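Local coordinates for putative histidinol-phosphate aminotransferase (Burkholderia pseudomallei, PDB 3P1T), which probably catalyses the pyridoxal-phosphate-dependent transfer of an amino group between L-histidinol phosphate and 2-oxoglutarate in histidine biosynthesis, at residues A256-V261 against S274-F279. Residues are numbered along the deposited sequence; the frame is centred on the assembly and turned at random.
Sequences AQRRRV and SSEANF. With EDO (1,2-ethanediol), chain G; SO4 (sulfate ion), chain E.
The guanidinium of Arg258 lies flat against the backbone of the 274-279 loop, with Ser275 O over the centre of one face, 3.3 Å above the plane. At its edge, Ala277 O takes a hydrogen bond from Arg258 NH1 (2.6 Å) that lies in the guanidinium plane but reaches the oxygen tilted 33° from the carbonyl plane. A water, also at the edge, accepts from Arg258 NH2 at 2.8 Å and donates to Glu276 OE2, bridging opposite charges that do not meet directly; Glu276 OE2 also hydrogen-bonds Ser178 OG. Ethanediol lies between Arg258 and Arg259, off-centre over a face of the Arg259 guanidinium, and bonds Ser275 O weakly. Arg259 NH1 and NH2 donate to sulfate O3 and O2 at the edge, and NH1 also forms a salt bridge with Asp263. The Arg258 chain leaves the helix extended and bends at chi3 (65°), which brings the head alongside the loop. Arg258 NH1 has a second acceptor in Tyr176 O of the same chain. Within the loop, Ser275 OG accepts from Ala277 N at 3.1 Å, forming an ST turn, and donates to Phe279 O at 2.7 Å; these two hydrogen bonds probably help to fix the turn from which Ala277 O meets the arginine. Thus one arginine pins the connection between helix 244-267 and strand 279-283, an outermost strand, within this chain, of the four-stranded mixed sheet, as in the small C-terminal domain of fold-type I PLP-dependent aminotransferases.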
loop_
_atom_site.group_PDB
_atom_site.type_symbol
_atom_site.label_atom_id
_atom_site.label_comp_id
_atom_site.label_asym_id
_atom_site.label_seq_id
_atom_site.Cartn_x
_atom_site.Cartn_y
_atom_site.Cartn_z
ATOM N N ALA A 256 32.884 2.492 -6.644
ATOM C CA ALA A 256 34.166 1.882 -7.027
ATOM C C ALA A 256 33.972 0.807 -8.104
ATOM O O ALA A 256 34.764 0.754 -9.049
ATOM C CB ALA A 256 34.849 1.278 -5.807
ATOM N N GLN A 257 32.923 -0.039 -7.965
ATOM C CA GLN A 257 32.608 -1.092 -8.932
ATOM C C GLN A 257 32.050 -0.476 -10.233
ATOM O O GLN A 257 32.368 -0.991 -11.313
ATOM C CB GLN A 257 31.638 -2.118 -8.350
ATOM C CG GLN A 257 32.260 -3.070 -7.340
ATOM C CD GLN A 257 33.290 -3.988 -7.958
ATOM O OE1 GLN A 257 33.003 -4.770 -8.875
ATOM N NE2 GLN A 257 34.515 -3.913 -7.455
ATOM N N ARG A 258 31.301 0.653 -10.144
ATOM C CA ARG A 258 30.801 1.395 -11.320
ATOM C C ARG A 258 31.999 1.922 -12.148
ATOM O O ARG A 258 32.010 1.819 -13.377
ATOM C CB ARG A 258 29.874 2.543 -10.891
ATOM C CG ARG A 258 29.155 3.257 -12.038
ATOM C CD ARG A 258 28.259 4.382 -11.528
ATOM N NE ARG A 258 29.010 5.470 -10.888
ATOM C CZ ARG A 258 28.483 6.384 -10.073
ATOM N NH1 ARG A 258 27.198 6.340 -9.757
ATOM N NH2 ARG A 258 29.246 7.325 -9.541
ATOM N N ARG A 259 33.030 2.423 -11.455
ATOM C CA ARG A 259 34.238 2.920 -12.086
ATOM C C ARG A 259 34.971 1.744 -12.773
ATOM O O ARG A 259 35.328 1.870 -13.953
ATOM C CB ARG A 259 35.115 3.642 -11.044
ATOM C CG ARG A 259 36.510 4.107 -11.513
ATOM C CD ARG A 259 36.525 4.950 -12.780
ATOM N NE ARG A 259 35.796 6.203 -12.639
ATOM C CZ ARG A 259 35.279 6.869 -13.659
ATOM N NH1 ARG A 259 35.374 6.386 -14.894
ATOM N NH2 ARG A 259 34.627 8.006 -13.452
ATOM N N ARG A 260 35.120 0.595 -12.067
ATOM C CA ARG A 260 35.757 -0.617 -12.594
ATOM C C ARG A 260 35.034 -1.105 -13.859
ATOM O O ARG A 260 35.680 -1.266 -14.889
ATOM C CB ARG A 260 35.807 -1.758 -11.542
ATOM C CG ARG A 260 36.207 -3.117 -12.154
ATOM C CD ARG A 260 36.621 -4.170 -11.163
ATOM N NE ARG A 260 35.516 -5.021 -10.743
ATOM C CZ ARG A 260 35.380 -6.296 -11.094
ATOM N NH1 ARG A 260 36.283 -6.879 -11.879
ATOM N NH2 ARG A 260 34.357 -7.008 -10.640
ATOM N N VAL A 261 33.711 -1.332 -13.778
ATOM C CA VAL A 261 32.912 -1.869 -14.879
ATOM C C VAL A 261 32.960 -0.903 -16.092
ATOM O O VAL A 261 33.234 -1.378 -17.199
ATOM C CB VAL A 261 31.459 -2.175 -14.424
ATOM C CG1 VAL A 261 30.557 -2.521 -15.603
ATOM C CG2 VAL A 261 31.454 -3.320 -13.427
ATOM N N SER A 274 28.474 8.035 -19.060
ATOM C CA SER A 274 28.732 8.454 -17.684
ATOM C C SER A 274 27.475 8.178 -16.845
ATOM O O SER A 274 26.373 8.147 -17.403
ATOM C CB SER A 274 29.126 9.927 -17.628
ATOM O OG SER A 274 28.060 10.782 -18.020
ATOM N N SER A 275 27.641 7.877 -15.549
ATOM C CA SER A 275 26.506 7.582 -14.684
ATOM C C SER A 275 26.692 8.152 -13.322
ATOM O O SER A 275 27.806 8.116 -12.784
ATOM C CB SER A 275 26.277 6.079 -14.557
ATOM O OG SER A 275 25.145 5.810 -13.739
ATOM N N GLU A 276 25.570 8.605 -12.729
ATOM C CA GLU A 276 25.480 9.124 -11.368
ATOM C C GLU A 276 24.608 8.197 -10.521
ATOM O O GLU A 276 24.322 8.501 -9.374
ATOM C CB GLU A 276 24.923 10.548 -11.393
ATOM C CG GLU A 276 25.918 11.592 -11.841
ATOM C CD GLU A 276 26.854 11.992 -10.729
ATOM O OE1 GLU A 276 26.479 12.897 -9.950
ATOM O OE2 GLU A 276 27.942 11.382 -10.610
ATOM N N ALA A 277 24.196 7.059 -11.083
ATOM C CA ALA A 277 23.344 6.076 -10.398
ATOM C C ALA A 277 24.110 4.747 -10.201
ATOM O O ALA A 277 25.308 4.730 -10.440
ATOM C CB ALA A 277 22.078 5.860 -11.197
ATOM N N ASN A 278 23.440 3.652 -9.775
ATOM C CA ASN A 278 24.066 2.350 -9.504
ATOM C C ASN A 278 24.057 1.416 -10.736
ATOM O O ASN A 278 23.984 0.193 -10.595
ATOM C CB ASN A 278 23.341 1.660 -8.328
ATOM C CG ASN A 278 21.855 1.472 -8.491
ATOM O OD1 ASN A 278 21.194 2.071 -9.353
ATOM N ND2 ASN A 278 21.286 0.675 -7.617
ATOM N N PHE A 279 24.181 1.984 -11.931
ATOM C CA PHE A 279 24.150 1.235 -13.182
ATOM C C PHE A 279 24.890 1.992 -14.258
ATOM O O PHE A 279 25.214 3.157 -14.039
ATOM C CB PHE A 279 22.683 0.984 -13.616
ATOM C CG PHE A 279 21.853 2.237 -13.782
ATOM C CD1 PHE A 279 22.001 3.047 -14.902
ATOM C CD2 PHE A 279 20.940 2.616 -12.812
ATOM C CE1 PHE A 279 21.272 4.230 -15.030
ATOM C CE2 PHE A 279 20.182 3.780 -12.961
ATOM C CZ PHE A 279 20.352 4.577 -14.067
HETATM C C1 EDO G . 31.413 6.746 -12.909
HETATM O O1 EDO G . 31.380 5.735 -13.936
HETATM C C2 EDO G . 30.730 8.026 -13.421
HETATM O O2 EDO G . 30.492 9.028 -12.403
HETATM S S SO4 E . 32.871 8.851 -16.682
HETATM O O1 SO4 E . 32.463 9.764 -17.749
HETATM O O2 SO4 E . 33.051 9.637 -15.431
HETATM O O3 SO4 E . 34.137 8.228 -17.066
HETATM O O4 SO4 E . 31.858 7.776 -16.499
HETATM O O HOH W 1 28.756 9.718 -8.262
#